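Local coordinates for protein dihydrocoumarin hydrolase, AncDHCH1 (Pseudomonas sp., PDB 6C2C) that probably hydrolyses the lactone dihydrocoumarin at a two-zinc centre of the metallo-beta-lactamase superfamily, to which the related methyl-parathion hydrolase also belongs, at residues I117-P122 / L224-H229; H121-G126 / A271-F276; L200-H205 / H209-V214. All coordinates share one frame; numbering follows the deposited sequence.

Contact 1 of 3, residues I117-P122 / L224-H229. With ZN (zinc ion), chain D; ZN (zinc ion), chain C.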
ATOM      1  N   ILE A 117       4.601  -8.536   1.930  1.00  9.93           N
ATOM      2  CA  ILE A 117       3.192  -8.186   1.880  1.00 10.03           C
ATOM      3  C   ILE A 117       2.789  -7.583   3.221  1.00  9.43           C
ATOM      4  O   ILE A 117       2.951  -8.219   4.281  1.00 10.44           O
ATOM      5  CB  ILE A 117       2.376  -9.447   1.572  1.00 10.43           C
ATOM      6  CG1 ILE A 117       2.722  -9.993   0.185  1.00  9.84           C
ATOM      7  CG2 ILE A 117       0.896  -9.152   1.748  1.00 10.79           C
ATOM      8  CD1 ILE A 117       2.445  -8.956  -0.940  1.00 11.51           C
ATOM      9  N   THR A 118       2.276  -6.344   3.209  1.00  8.41           N
ATOM     10  CA  THR A 118       1.874  -5.757   4.492  1.00  8.79           C
ATOM     11  C   THR A 118       0.668  -6.498   5.076  1.00  9.64           C
ATOM     12  O   THR A 118       0.628  -6.764   6.271  1.00 11.17           O
ATOM     13  CB  THR A 118       1.541  -4.258   4.326  1.00  9.87           C
ATOM     14  OG1 THR A 118       0.467  -4.082   3.366  1.00 11.32           O
ATOM     15  CG2 THR A 118       2.794  -3.449   3.932  1.00  9.87           C
ATOM     16  N   HIS A 119      -0.256  -6.914   4.219  1.00  9.54           N
ATOM     17  CA  HIS A 119      -1.416  -7.687   4.625  1.00 12.12           C
ATOM     18  C   HIS A 119      -2.096  -8.226   3.380  1.00 11.22           C
ATOM     19  O   HIS A 119      -1.903  -7.705   2.276  1.00 10.74           O
ATOM     20  CB  HIS A 119      -2.398  -6.842   5.451  1.00 10.47           C
ATOM     21  CG  HIS A 119      -3.034  -5.687   4.731  1.00  9.79           C
ATOM     22  ND1 HIS A 119      -2.312  -4.644   4.166  1.00 10.81           N
ATOM     23  CD2 HIS A 119      -4.346  -5.401   4.519  1.00 10.39           C
ATOM     24  CE1 HIS A 119      -3.152  -3.765   3.629  1.00 11.66           C
ATOM     25  NE2 HIS A 119      -4.401  -4.173   3.856  1.00  9.28           N
ATOM     26  N   MET A 120      -2.886  -9.292   3.558  1.00 10.95           N
ATOM     27  CA  MET A 120      -3.412  -9.985   2.366  1.00 11.49           C
ATOM     28  C   MET A 120      -4.763  -9.483   1.880  1.00 13.09           C
ATOM     29  O   MET A 120      -5.531 -10.256   1.325  1.00 16.29           O
ATOM     30  CB  MET A 120      -3.459 -11.490   2.626  1.00 11.75           C
ATOM     31  CG  MET A 120      -2.027 -12.025   2.866  1.00 11.78           C
ATOM     32  SD  MET A 120      -2.053 -13.843   3.005  1.00 15.25           S
ATOM     33  CE  MET A 120      -0.292 -14.090   3.278  1.00 12.77           C
ATOM     34  N   HIS A 121      -5.029  -8.193   1.928  1.00 10.93           N
ATOM     35  CA  HIS A 121      -6.165  -7.646   1.224  1.00 11.04           C
ATOM     36  C   HIS A 121      -5.913  -7.646  -0.269  1.00 13.04           C
ATOM     37  O   HIS A 121      -4.760  -7.689  -0.728  1.00 11.55           O
ATOM     38  CB  HIS A 121      -6.455  -6.235   1.745  1.00 11.08           C
ATOM     39  CG  HIS A 121      -7.197  -6.215   3.048  1.00 10.75           C
ATOM     40  ND1 HIS A 121      -7.357  -5.094   3.826  1.00 11.22           N
ATOM     41  CD2 HIS A 121      -7.845  -7.214   3.719  1.00 12.61           C
ATOM     42  CE1 HIS A 121      -8.062  -5.366   4.912  1.00 14.81           C
ATOM     43  NE2 HIS A 121      -8.378  -6.650   4.861  1.00 11.23           N
ATOM     44  N   PRO A 122      -6.975  -7.631  -1.067  1.00 13.92           N
ATOM     45  CA  PRO A 122      -6.813  -7.857  -2.507  1.00 12.68           C
ATOM     46  C   PRO A 122      -5.978  -6.826  -3.202  1.00 10.91           C
ATOM     47  O   PRO A 122      -5.297  -7.175  -4.158  1.00 11.05           O
ATOM     48  CB  PRO A 122      -8.247  -7.803  -3.043  1.00 13.85           C
ATOM     49  CG  PRO A 122      -8.974  -7.071  -2.011  1.00 17.78           C
ATOM     50  CD  PRO A 122      -8.389  -7.538  -0.698  1.00 14.54           C
ATOM     51  N   LEU A 224       4.067   1.731   5.924  1.00 11.13           N
ATOM     52  CA  LEU A 224       3.046   1.508   6.952  1.00 11.33           C
ATOM     53  C   LEU A 224       1.864   0.681   6.461  1.00 11.13           C
ATOM     54  O   LEU A 224       0.890   0.513   7.211  1.00 12.27           O
ATOM     55  CB  LEU A 224       2.494   2.860   7.418  1.00 13.55           C
ATOM     56  CG  LEU A 224       3.512   3.756   8.083  1.00 13.78           C
ATOM     57  CD1 LEU A 224       2.779   5.059   8.426  1.00 17.96           C
ATOM     58  CD2 LEU A 224       4.065   3.157   9.336  1.00 15.52           C
ATOM     59  N   GLY A 225       1.866   0.282   5.191  1.00  9.02           N
ATOM     60  CA  GLY A 225       0.733  -0.536   4.716  1.00  9.11           C
ATOM     61  C   GLY A 225      -0.550   0.261   4.811  1.00 11.82           C
ATOM     62  O   GLY A 225      -0.622   1.400   4.336  1.00 10.78           O
ATOM     63  N   ASP A 226      -1.528  -0.328   5.450  1.00  9.58           N
ATOM     64  CA  ASP A 226      -2.810   0.304   5.650  1.00  8.59           C
ATOM     65  C   ASP A 226      -3.126   0.842   7.083  1.00 11.33           C
ATOM     66  O   ASP A 226      -4.203   0.694   7.579  1.00 10.57           O
ATOM     67  CB  ASP A 226      -3.916  -0.641   5.202  1.00 12.45           C
ATOM     68  CG  ASP A 226      -4.058  -0.749   3.689  1.00 13.59           C
ATOM     69  OD1 ASP A 226      -3.249  -0.326   2.980  1.00 10.45           O
ATOM     70  OD2 ASP A 226      -5.004  -1.335   3.319  1.00 11.00           O
ATOM     71  N   LEU A 227      -2.107   1.357   7.728  1.00  9.31           N
ATOM     72  CA  LEU A 227      -2.368   2.063   8.989  1.00 11.90           C
ATOM     73  C   LEU A 227      -3.185   3.334   8.772  1.00 13.73           C
ATOM     74  O   LEU A 227      -3.642   3.919   9.747  1.00 13.63           O
ATOM     75  CB  LEU A 227      -1.070   2.413   9.713  1.00 11.46           C
ATOM     76  CG  LEU A 227      -0.188   1.288  10.238  1.00 14.60           C
ATOM     77  CD1 LEU A 227       0.881   1.749  11.237  1.00 13.48           C
ATOM     78  CD2 LEU A 227      -0.967   0.071  10.778  1.00 13.69           C
ATOM     79  N   ILE A 228      -3.375   3.797   7.528  1.00 11.87           N
ATOM     80  CA  ILE A 228      -4.223   4.960   7.274  1.00 12.62           C
ATOM     81  C   ILE A 228      -4.945   4.744   5.948  1.00 13.98           C
ATOM     82  O   ILE A 228      -4.412   4.106   5.036  1.00 12.72           O
ATOM     83  CB  ILE A 228      -3.386   6.253   7.305  1.00 14.74           C
ATOM     84  CG1 ILE A 228      -4.240   7.526   7.080  1.00 17.69           C
ATOM     85  CG2 ILE A 228      -2.312   6.179   6.260  1.00 14.82           C
ATOM     86  CD1 ILE A 228      -3.706   8.783   7.840  1.00 17.04           C
ATOM     87  N   HIS A 229      -6.205   5.232   5.850  1.00 11.42           N
ATOM     88  CA  HIS A 229      -6.931   5.201   4.601  1.00 11.89           C
ATOM     89  C   HIS A 229      -7.358   6.559   4.101  1.00 12.32           C
ATOM     90  O   HIS A 229      -7.526   6.723   2.886  1.00 13.76           O
ATOM     91  CB  HIS A 229      -8.212   4.349   4.676  1.00 14.55           C
ATOM     92  CG  HIS A 229      -7.932   2.887   4.800  1.00 13.10           C
ATOM     93  ND1 HIS A 229      -7.485   2.325   5.985  1.00 12.86           N
ATOM     94  CD2 HIS A 229      -8.001   1.884   3.890  1.00 11.93           C
ATOM     95  CE1 HIS A 229      -7.314   1.031   5.794  1.00 13.79           C
ATOM     96  NE2 HIS A 229      -7.648   0.726   4.550  1.00 12.80           N
TER
HETATM   97 ZN    ZN D 402      -6.241  -3.121   3.576  1.00 16.15          ZN
HETATM   98 ZN    ZN C 401      -5.282  -1.550   1.202  1.00 13.83          ZN
HETATM   99  O   HOH W   1      -6.468  -2.886   1.720  1.00  8.83           O
HETATM  100  O   HOH W   2      -8.133  -1.945   3.697  1.00 14.26           O
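His119 and Asp226 approach each other at about a right angle, with the imidazole and carboxylate planes turned 66° apart. The two polar ends meet through metal: His119 NE2 and Asp226 OD2 are 3.0 Å apart because both bind the zinc ion of chain D, NE2 at 2.1 Å from the metal. Asp226 OD2 reaches the zinc of chain C as well, at 2.1 Å, so one carboxylate oxygen bridges the pair. His121 joins from another direction and binds the chain D zinc through ND1, not NE2; His205 and two waters complete that site.

The rotation of the His119 ring is fixed from behind. Its CG sits between the backbone N and carbonyl carbon, chi1 64°, and ND1 donates to Thr118 OG1 at 2.9 Å, with the acceptor near the ring plane. Thr118, a second-shell residue, packs its methyl CG2 on Gly225 CA, 3.7 Å away, where the type II' turn from Leu224 to Leu227 brings the backbone close. The first two histidines of HxHxDH thus share one zinc with an aspartate whose OD2 bridges to the second, as in dinuclear sites of the metallo-beta-lactamase superfamily.

Contact 2 of 3, residues H121-G126 / A271-F276. With ZN (zinc ion), chain C; ZN (zinc ion), chain D.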
ATOM      1  N   HIS A 121      -5.029  -8.193   1.928  1.00 10.93           N
ATOM      2  CA  HIS A 121      -6.165  -7.646   1.224  1.00 11.04           C
ATOM      3  C   HIS A 121      -5.913  -7.646  -0.269  1.00 13.04           C
ATOM      4  O   HIS A 121      -4.760  -7.689  -0.728  1.00 11.55           O
ATOM      5  CB  HIS A 121      -6.455  -6.235   1.745  1.00 11.08           C
ATOM      6  CG  HIS A 121      -7.197  -6.215   3.048  1.00 10.75           C
ATOM      7  ND1 HIS A 121      -7.357  -5.094   3.826  1.00 11.22           N
ATOM      8  CD2 HIS A 121      -7.845  -7.214   3.719  1.00 12.61           C
ATOM      9  CE1 HIS A 121      -8.062  -5.366   4.912  1.00 14.81           C
ATOM     10  NE2 HIS A 121      -8.378  -6.650   4.861  1.00 11.23           N
ATOM     11  N   PRO A 122      -6.975  -7.631  -1.067  1.00 13.92           N
ATOM     12  CA  PRO A 122      -6.813  -7.857  -2.507  1.00 12.68           C
ATOM     13  C   PRO A 122      -5.978  -6.826  -3.202  1.00 10.91           C
ATOM     14  O   PRO A 122      -5.297  -7.175  -4.158  1.00 11.05           O
ATOM     15  CB  PRO A 122      -8.247  -7.803  -3.043  1.00 13.85           C
ATOM     16  CG  PRO A 122      -8.974  -7.071  -2.011  1.00 17.78           C
ATOM     17  CD  PRO A 122      -8.389  -7.538  -0.698  1.00 14.54           C
ATOM     18  N   ASP A 123      -6.006  -5.596  -2.740  1.00 11.20           N
ATOM     19  CA  ASP A 123      -5.252  -4.502  -3.343  1.00 11.69           C
ATOM     20  C   ASP A 123      -3.817  -4.500  -2.895  1.00 12.44           C
ATOM     21  O   ASP A 123      -3.068  -3.609  -3.290  1.00 11.57           O
ATOM     22  CB  ASP A 123      -5.895  -3.159  -3.004  1.00  9.41           C
ATOM     23  CG  ASP A 123      -6.118  -2.937  -1.461  1.00 10.47           C
ATOM     24  OD1 ASP A 123      -6.579  -3.781  -0.696  1.00 12.18           O
ATOM     25  OD2 ASP A 123      -5.820  -1.851  -1.033  1.00  9.34           O
ATOM     26  N   HIS A 124      -3.379  -5.540  -2.184  1.00  9.00           N
ATOM     27  CA  HIS A 124      -1.951  -5.703  -1.879  1.00  8.93           C
ATOM     28  C   HIS A 124      -1.349  -6.985  -2.396  1.00 10.84           C
ATOM     29  O   HIS A 124      -0.133  -7.013  -2.697  1.00 10.62           O
ATOM     30  CB  HIS A 124      -1.716  -5.606  -0.361  1.00  8.70           C
ATOM     31  CG  HIS A 124      -2.257  -4.294   0.180  1.00  8.47           C
ATOM     32  ND1 HIS A 124      -1.467  -3.201   0.467  1.00  9.75           N
ATOM     33  CD2 HIS A 124      -3.542  -3.893   0.348  1.00  8.06           C
ATOM     34  CE1 HIS A 124      -2.241  -2.179   0.813  1.00  9.94           C
ATOM     35  NE2 HIS A 124      -3.513  -2.581   0.730  1.00  7.38           N
ATOM     36  N   VAL A 125      -2.148  -8.037  -2.569  1.00 11.55           N
ATOM     37  CA  VAL A 125      -1.638  -9.305  -3.079  1.00  9.81           C
ATOM     38  C   VAL A 125      -2.068  -9.615  -4.504  1.00 10.60           C
ATOM     39  O   VAL A 125      -1.506 -10.552  -5.090  1.00 10.64           O
ATOM     40  CB  VAL A 125      -2.045 -10.492  -2.163  1.00 10.04           C
ATOM     41  CG1 VAL A 125      -1.407 -10.341  -0.797  1.00 11.90           C
ATOM     42  CG2 VAL A 125      -3.598 -10.681  -2.034  1.00 13.53           C
ATOM     43  N   GLY A 126      -3.075  -8.915  -5.083  1.00 10.66           N
ATOM     44  CA  GLY A 126      -3.583  -9.299  -6.404  1.00 11.13           C
ATOM     45  C   GLY A 126      -2.503  -9.271  -7.465  1.00 10.64           C
ATOM     46  O   GLY A 126      -2.452 -10.151  -8.353  1.00 12.16           O
ATOM     47  N   ALA A 271       2.917   5.084   2.714  1.00 10.05           N
ATOM     48  CA  ALA A 271       1.679   4.394   3.047  1.00 10.85           C
ATOM     49  C   ALA A 271       0.851   4.115   1.786  1.00 11.21           C
ATOM     50  O   ALA A 271       0.726   4.973   0.909  1.00 10.80           O
ATOM     51  CB  ALA A 271       0.890   5.249   4.024  1.00 12.00           C
ATOM     52  N   ALA A 272       0.256   2.893   1.726  1.00  9.65           N
ATOM     53  CA  ALA A 272      -0.436   2.364   0.537  1.00  8.79           C
ATOM     54  C   ALA A 272      -1.591   3.236   0.047  1.00  9.50           C
ATOM     55  O   ALA A 272      -1.857   3.249  -1.168  1.00 11.02           O
ATOM     56  CB  ALA A 272      -1.000   0.962   0.831  1.00  9.46           C
ATOM     57  N   HIS A 273      -2.250   4.006   0.954  1.00 11.09           N
ATOM     58  CA  HIS A 273      -3.449   4.756   0.557  1.00  8.13           C
ATOM     59  C   HIS A 273      -3.318   6.246   0.834  1.00 12.68           C
ATOM     60  O   HIS A 273      -4.325   6.959   0.869  1.00 12.44           O
ATOM     61  CB  HIS A 273      -4.728   4.173   1.226  1.00  7.59           C
ATOM     62  CG  HIS A 273      -4.946   2.730   0.814  1.00  9.37           C
ATOM     63  ND1 HIS A 273      -4.896   2.311  -0.499  1.00  9.04           N
ATOM     64  CD2 HIS A 273      -5.127   1.628   1.560  1.00  9.50           C
ATOM     65  CE1 HIS A 273      -5.062   0.991  -0.552  1.00 12.95           C
ATOM     66  NE2 HIS A 273      -5.204   0.561   0.675  1.00  9.28           N
ATOM     67  N   LEU A 274      -2.094   6.751   0.973  1.00 10.55           N
ATOM     68  CA  LEU A 274      -1.860   8.198   0.906  1.00 10.08           C
ATOM     69  C   LEU A 274      -1.651   8.557  -0.575  1.00 11.57           C
ATOM     70  O   LEU A 274      -1.124   7.754  -1.358  1.00 12.69           O
ATOM     71  CB  LEU A 274      -0.605   8.581   1.701  1.00 10.18           C
ATOM     72  CG  LEU A 274      -0.775   8.389   3.204  1.00 13.39           C
ATOM     73  CD1 LEU A 274       0.455   8.840   3.927  1.00 14.31           C
ATOM     74  CD2 LEU A 274      -2.023   9.208   3.679  1.00 13.05           C
ATOM     75  N   SER A 275      -2.117   9.747  -0.951  1.00  8.83           N
ATOM     76  CA  SER A 275      -2.052  10.182  -2.343  1.00 10.23           C
ATOM     77  C   SER A 275      -0.661   9.937  -2.938  1.00 11.17           C
ATOM     78  O   SER A 275       0.345  10.371  -2.370  1.00 11.62           O
ATOM     79  CB  SER A 275      -2.409  11.683  -2.355  1.00 15.65           C
ATOM     80  OG  SER A 275      -2.341  12.282  -3.647  1.00 14.29           O
ATOM     81  N   PHE A 276      -0.627   9.246  -4.068  1.00 10.87           N
ATOM     82  CA  PHE A 276       0.625   8.814  -4.670  1.00 12.25           C
ATOM     83  C   PHE A 276       1.604   9.984  -4.789  1.00 10.14           C
ATOM     84  O   PHE A 276       1.217  11.063  -5.274  1.00 12.59           O
ATOM     85  CB  PHE A 276       0.350   8.212  -6.059  1.00 12.43           C
ATOM     86  CG  PHE A 276       1.603   7.699  -6.716  1.00 11.67           C
ATOM     87  CD1 PHE A 276       2.169   6.477  -6.326  1.00 11.31           C
ATOM     88  CD2 PHE A 276       2.287   8.498  -7.680  1.00 12.48           C
ATOM     89  CE1 PHE A 276       3.366   6.022  -6.872  1.00 12.60           C
ATOM     90  CE2 PHE A 276       3.479   8.004  -8.270  1.00 12.81           C
ATOM     91  CZ  PHE A 276       4.027   6.786  -7.831  1.00 13.63           C
TER
HETATM   92 ZN    ZN C 401      -5.282  -1.550   1.202  1.00 13.83          ZN
HETATM   93 ZN    ZN D 402      -6.241  -3.121   3.576  1.00 16.15          ZN
HETATM   94  O   HOH W   1      -6.468  -2.886   1.720  1.00  8.83           O
HETATM   95  O   HOH W   2      -8.133  -1.945   3.697  1.00 14.26           O
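Asp123 and His273 are brought together by different torsions: Asp123 CG lies between its backbone N and carbonyl carbon (chi1 53°), whereas His273 CG stands beside the backbone N, opposite the carbonyl carbon. His124 uses the same kind of rotamer as His273 (chi1 -56°), and the two histidines arrive at the zinc ion of chain C from opposite directions. Asp123 OD2 comes in at the edge of the His273 ring, 3.0 Å from CE1, and the carboxylate and ring are nearly coplanar. Three ligands then converge on the metal, with His124 NE2 at 2.1 Å, His273 NE2 at 2.2 Å and Asp123 OD2 at 2.3 Å; Asp226 and a water shared with the other zinc complete the set.

Ala272 CB touches both rings: it lies over the centre of His273 and at the edge of His124, 3.4 Å from CE1. His124 ND1 is bonded to Asp84 and His273 ND1 to the carbonyl of Ser68, so each ring is held at both nitrogens. The other oxygen, Asp123 OD1, accepts a bond from the water shared by the two zincs, 2.6 Å away. The short helix carrying Asp123 and His124 starts at N-cap His121, whose carbonyl accepts from His124 N and Val125 N. The Asp and His closing HxHxDH, a distant histidine and the bridging aspartate make up the second zinc site, as in dinuclear metallo-beta-lactamase superfamily hydrolases.

Contact 3 of 3, residues L200-H205 / H209-V214. With ZN (zinc ion), chain D.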
ATOM      1  N   LEU A 200       8.086  -5.256  11.041  1.00 11.13           N
ATOM      2  CA  LEU A 200       7.682  -4.722  12.317  1.00 14.28           C
ATOM      3  C   LEU A 200       6.158  -4.990  12.476  1.00 12.41           C
ATOM      4  O   LEU A 200       5.369  -4.496  11.767  1.00 12.03           O
ATOM      5  CB  LEU A 200       8.002  -3.235  12.401  1.00 12.98           C
ATOM      6  CG  LEU A 200       7.547  -2.542  13.669  1.00 16.94           C
ATOM      7  CD1 LEU A 200       8.579  -2.865  14.734  1.00 22.98           C
ATOM      8  CD2 LEU A 200       7.455  -1.056  13.476  1.00 20.66           C
ATOM      9  N   ALA A 201       5.796  -5.820  13.435  1.00 11.36           N
ATOM     10  CA  ALA A 201       4.381  -6.109  13.599  1.00 11.68           C
ATOM     11  C   ALA A 201       3.555  -4.861  13.873  1.00 12.08           C
ATOM     12  O   ALA A 201       3.948  -4.045  14.628  1.00 12.49           O
ATOM     13  CB  ALA A 201       4.182  -7.097  14.721  1.00 12.99           C
ATOM     14  N   SER A 202       2.424  -4.745  13.184  1.00 10.07           N
ATOM     15  CA  SER A 202       1.504  -3.622  13.328  1.00 12.59           C
ATOM     16  C   SER A 202       0.119  -4.196  13.089  1.00 13.78           C
ATOM     17  O   SER A 202      -0.625  -3.749  12.217  1.00 13.56           O
ATOM     18  CB  SER A 202       1.816  -2.531  12.306  1.00 13.97           C
ATOM     19  OG  SER A 202       1.778  -3.043  10.985  1.00 12.15           O
ATOM     20  N   HIS A 203      -0.204  -5.203  13.891  1.00 12.34           N
ATOM     21  CA  HIS A 203      -1.435  -5.930  13.801  1.00 11.61           C
ATOM     22  C   HIS A 203      -2.687  -5.173  14.187  1.00 12.25           C
ATOM     23  O   HIS A 203      -2.660  -4.466  15.103  1.00 14.48           O
ATOM     24  CB  HIS A 203      -1.341  -7.199  14.645  1.00 12.68           C
ATOM     25  CG  HIS A 203      -0.158  -8.054  14.323  1.00 10.02           C
ATOM     26  ND1 HIS A 203       0.269  -9.090  15.113  1.00 14.76           N
ATOM     27  CD2 HIS A 203       0.660  -8.045  13.256  1.00 10.67           C
ATOM     28  CE1 HIS A 203       1.316  -9.659  14.542  1.00 12.59           C
ATOM     29  NE2 HIS A 203       1.565  -9.049  13.410  1.00 13.11           N
ATOM     30  N   GLY A 204      -3.757  -5.384  13.428  1.00 12.70           N
ATOM     31  CA  GLY A 204      -5.024  -4.759  13.733  1.00 13.17           C
ATOM     32  C   GLY A 204      -5.859  -4.638  12.493  1.00 11.59           C
ATOM     33  O   GLY A 204      -6.886  -5.154  12.446  1.00 13.10           O
ATOM     34  N   HIS A 205      -5.366  -3.905  11.516  1.00 11.29           N
ATOM     35  CA  HIS A 205      -6.076  -3.775  10.251  1.00 10.43           C
ATOM     36  C   HIS A 205      -6.426  -5.172   9.679  1.00 11.25           C
ATOM     37  O   HIS A 205      -7.447  -5.371   9.125  1.00 11.74           O
ATOM     38  CB  HIS A 205      -5.264  -2.960   9.267  1.00 10.91           C
ATOM     39  CG  HIS A 205      -5.912  -2.789   7.948  1.00  9.90           C
ATOM     40  ND1 HIS A 205      -7.082  -2.101   7.773  1.00  8.97           N
ATOM     41  CD2 HIS A 205      -5.547  -3.224   6.736  1.00 11.38           C
ATOM     42  CE1 HIS A 205      -7.400  -2.127   6.506  1.00 11.19           C
ATOM     43  NE2 HIS A 205      -6.495  -2.817   5.866  1.00 12.34           N
ATOM     44  N   HIS A 209      -1.141  -7.756  10.024  1.00 12.30           N
ATOM     45  CA  HIS A 209      -0.699  -6.566   9.303  1.00 11.25           C
ATOM     46  C   HIS A 209       0.707  -6.187   9.784  1.00 10.25           C
ATOM     47  O   HIS A 209       0.989  -6.168  10.991  1.00 10.23           O
ATOM     48  CB  HIS A 209      -1.696  -5.417   9.515  1.00  9.52           C
ATOM     49  CG  HIS A 209      -1.329  -4.189   8.710  1.00  8.04           C
ATOM     50  ND1 HIS A 209      -0.323  -3.324   9.124  1.00 10.39           N
ATOM     51  CD2 HIS A 209      -1.771  -3.731   7.519  1.00 10.45           C
ATOM     52  CE1 HIS A 209      -0.191  -2.364   8.198  1.00 10.14           C
ATOM     53  NE2 HIS A 209      -1.058  -2.585   7.235  1.00  9.57           N
ATOM     54  N   THR A 210       1.609  -5.900   8.817  1.00  9.48           N
ATOM     55  CA  THR A 210       3.022  -5.731   9.084  1.00  8.59           C
ATOM     56  C   THR A 210       3.497  -4.453   8.389  1.00  8.82           C
ATOM     57  O   THR A 210       3.137  -4.191   7.226  1.00 10.74           O
ATOM     58  CB  THR A 210       3.828  -6.967   8.591  1.00  9.58           C
ATOM     59  OG1 THR A 210       3.334  -8.130   9.291  1.00 10.80           O
ATOM     60  CG2 THR A 210       5.357  -6.775   8.888  1.00 10.73           C
ATOM     61  N   THR A 211       4.324  -3.714   9.131  1.00 10.05           N
ATOM     62  CA  THR A 211       5.056  -2.542   8.680  1.00  8.92           C
ATOM     63  C   THR A 211       6.450  -2.986   8.277  1.00  9.32           C
ATOM     64  O   THR A 211       7.035  -3.855   8.909  1.00 11.52           O
ATOM     65  CB  THR A 211       5.131  -1.583   9.858  1.00  9.48           C
ATOM     66  OG1 THR A 211       3.804  -1.076  10.093  1.00 10.37           O
ATOM     67  CG2 THR A 211       6.134  -0.428   9.630  1.00 12.46           C
ATOM     68  N   TYR A 212       6.992  -2.363   7.238  1.00  8.52           N
ATOM     69  CA  TYR A 212       8.350  -2.736   6.821  1.00  9.64           C
ATOM     70  C   TYR A 212       9.253  -1.530   6.991  1.00 10.58           C
ATOM     71  O   TYR A 212       8.983  -0.436   6.438  1.00 11.99           O
ATOM     72  CB  TYR A 212       8.433  -3.293   5.384  1.00 10.63           C
ATOM     73  CG  TYR A 212       7.642  -4.580   5.300  1.00  9.06           C
ATOM     74  CD1 TYR A 212       8.192  -5.772   5.813  1.00  8.78           C
ATOM     75  CD2 TYR A 212       6.361  -4.591   4.781  1.00  8.43           C
ATOM     76  CE1 TYR A 212       7.503  -6.950   5.807  1.00  7.90           C
ATOM     77  CE2 TYR A 212       5.623  -5.818   4.760  1.00  9.19           C
ATOM     78  CZ  TYR A 212       6.201  -6.963   5.329  1.00  9.20           C
ATOM     79  OH  TYR A 212       5.533  -8.205   5.315  1.00  9.54           O
ATOM     80  N   VAL A 213      10.348  -1.745   7.708  1.00  8.52           N
ATOM     81  CA  VAL A 213      11.257  -0.652   8.086  1.00 10.88           C
ATOM     82  C   VAL A 213      12.501  -0.767   7.220  1.00 10.90           C
ATOM     83  O   VAL A 213      13.194  -1.797   7.257  1.00 10.50           O
ATOM     84  CB  VAL A 213      11.623  -0.727   9.560  1.00 12.73           C
ATOM     85  CG1 VAL A 213      12.640   0.369   9.900  1.00 13.67           C
ATOM     86  CG2 VAL A 213      10.332  -0.733  10.411  1.00 14.61           C
ATOM     87  N   VAL A 214      12.754   0.245   6.378  1.00  9.99           N
ATOM     88  CA  VAL A 214      13.856   0.231   5.421  1.00  9.89           C
ATOM     89  C   VAL A 214      14.897   1.227   5.882  1.00 10.18           C
ATOM     90  O   VAL A 214      14.546   2.368   6.158  1.00 13.38           O
ATOM     91  CB  VAL A 214      13.359   0.641   4.029  1.00 11.19           C
ATOM     92  CG1 VAL A 214      14.498   0.579   3.016  1.00 10.58           C
ATOM     93  CG2 VAL A 214      12.159  -0.275   3.643  1.00 10.82           C
TER
HETATM   94 ZN    ZN D 402      -6.241  -3.121   3.576  1.00 16.15          ZN
HETATM   95  O   HOH W   3       4.123  -8.983  11.789  1.00 16.55           O
HETATM   96  O   HOH W   1      -6.468  -2.886   1.720  1.00  8.83           O
HETATM   97  O   HOH W   2      -8.133  -1.945   3.697  1.00 14.26           O
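Leu200 and Thr211 form an antiparallel hydrogen-bonded pair, exchanging two backbone bonds: Leu200 N to Thr211 O at 2.8 Å and Thr211 N to Leu200 O at 2.9 Å. Their side chains run the same way, and Leu200 CB also packs on Val213 CG2. Past the strand end the ladder gives way to a network centred on Ser202, in which backbone and side chain both take part. Its N donates to His209 O at 3.0 Å, which carries the hydrogen bonding between the two arms one step past the last bridge, Ala201 with Thr210.

Ser202 OG, placed between its own backbone N and carbonyl carbon (chi1 57°), sits at the edge of the His209 ring, 2.8 Å from His209 ND1. The same hydroxyl is hydrogen-bonded to Thr211 OG1 at 3.0 Å; in both bonds either partner could be the donor. His209 ND1 also makes a weak, bent bond to Ser202 O, with an N-H...O angle of 127°. Across the ring, His209 NE2 is bonded to the backbone N of Asp226, the residue that bridges the zincs.

A second bridge runs through one water, which donates to Thr210 OG1 over 2.8 Å and is also hydrogen-bonded to His203 NE2. Thr210 OG1 has a further partner in Gly208 O. On His205 both ring nitrogens are engaged, NE2 on the zinc ion of chain D at 2.3 Å and ND1 with Asp245. The His205 and His209 rings meet obliquely through their CD2 atoms. In this connected set of hydrogen bonds Ser202, itself bonded to Thr211, holds the second-shell His209. Because the Asp226 amide can only donate, NE2 is the acceptor, which suggests that a neutral His209 carries its proton on ND1, in keeping with the weak bond to Ser202 O.

How the contacts relate
From the N terminus, the loop after strand 114-116 and the short helix 122-125 supply the first segments of contacts 1 and 2, which start from one stretch and share His121 and Pro122. Contact 3 closes next, a local hairpin between strands 197-201 and 210-216. Contact 1 then closes a loop of about a hundred residues at 224-229, and contact 2 a longer one at 271-276; contact 3 nests inside both. Contacts 1 and 2 tie the end of strand 114-116 of the six-stranded sheet to strand ends of the seven-stranded one; contact 3 stays within the second. Thr118 O to Thr210 N joins contact 1 to the hairpin, and Gly225 O to Ala272 N joins contacts 1 and 2.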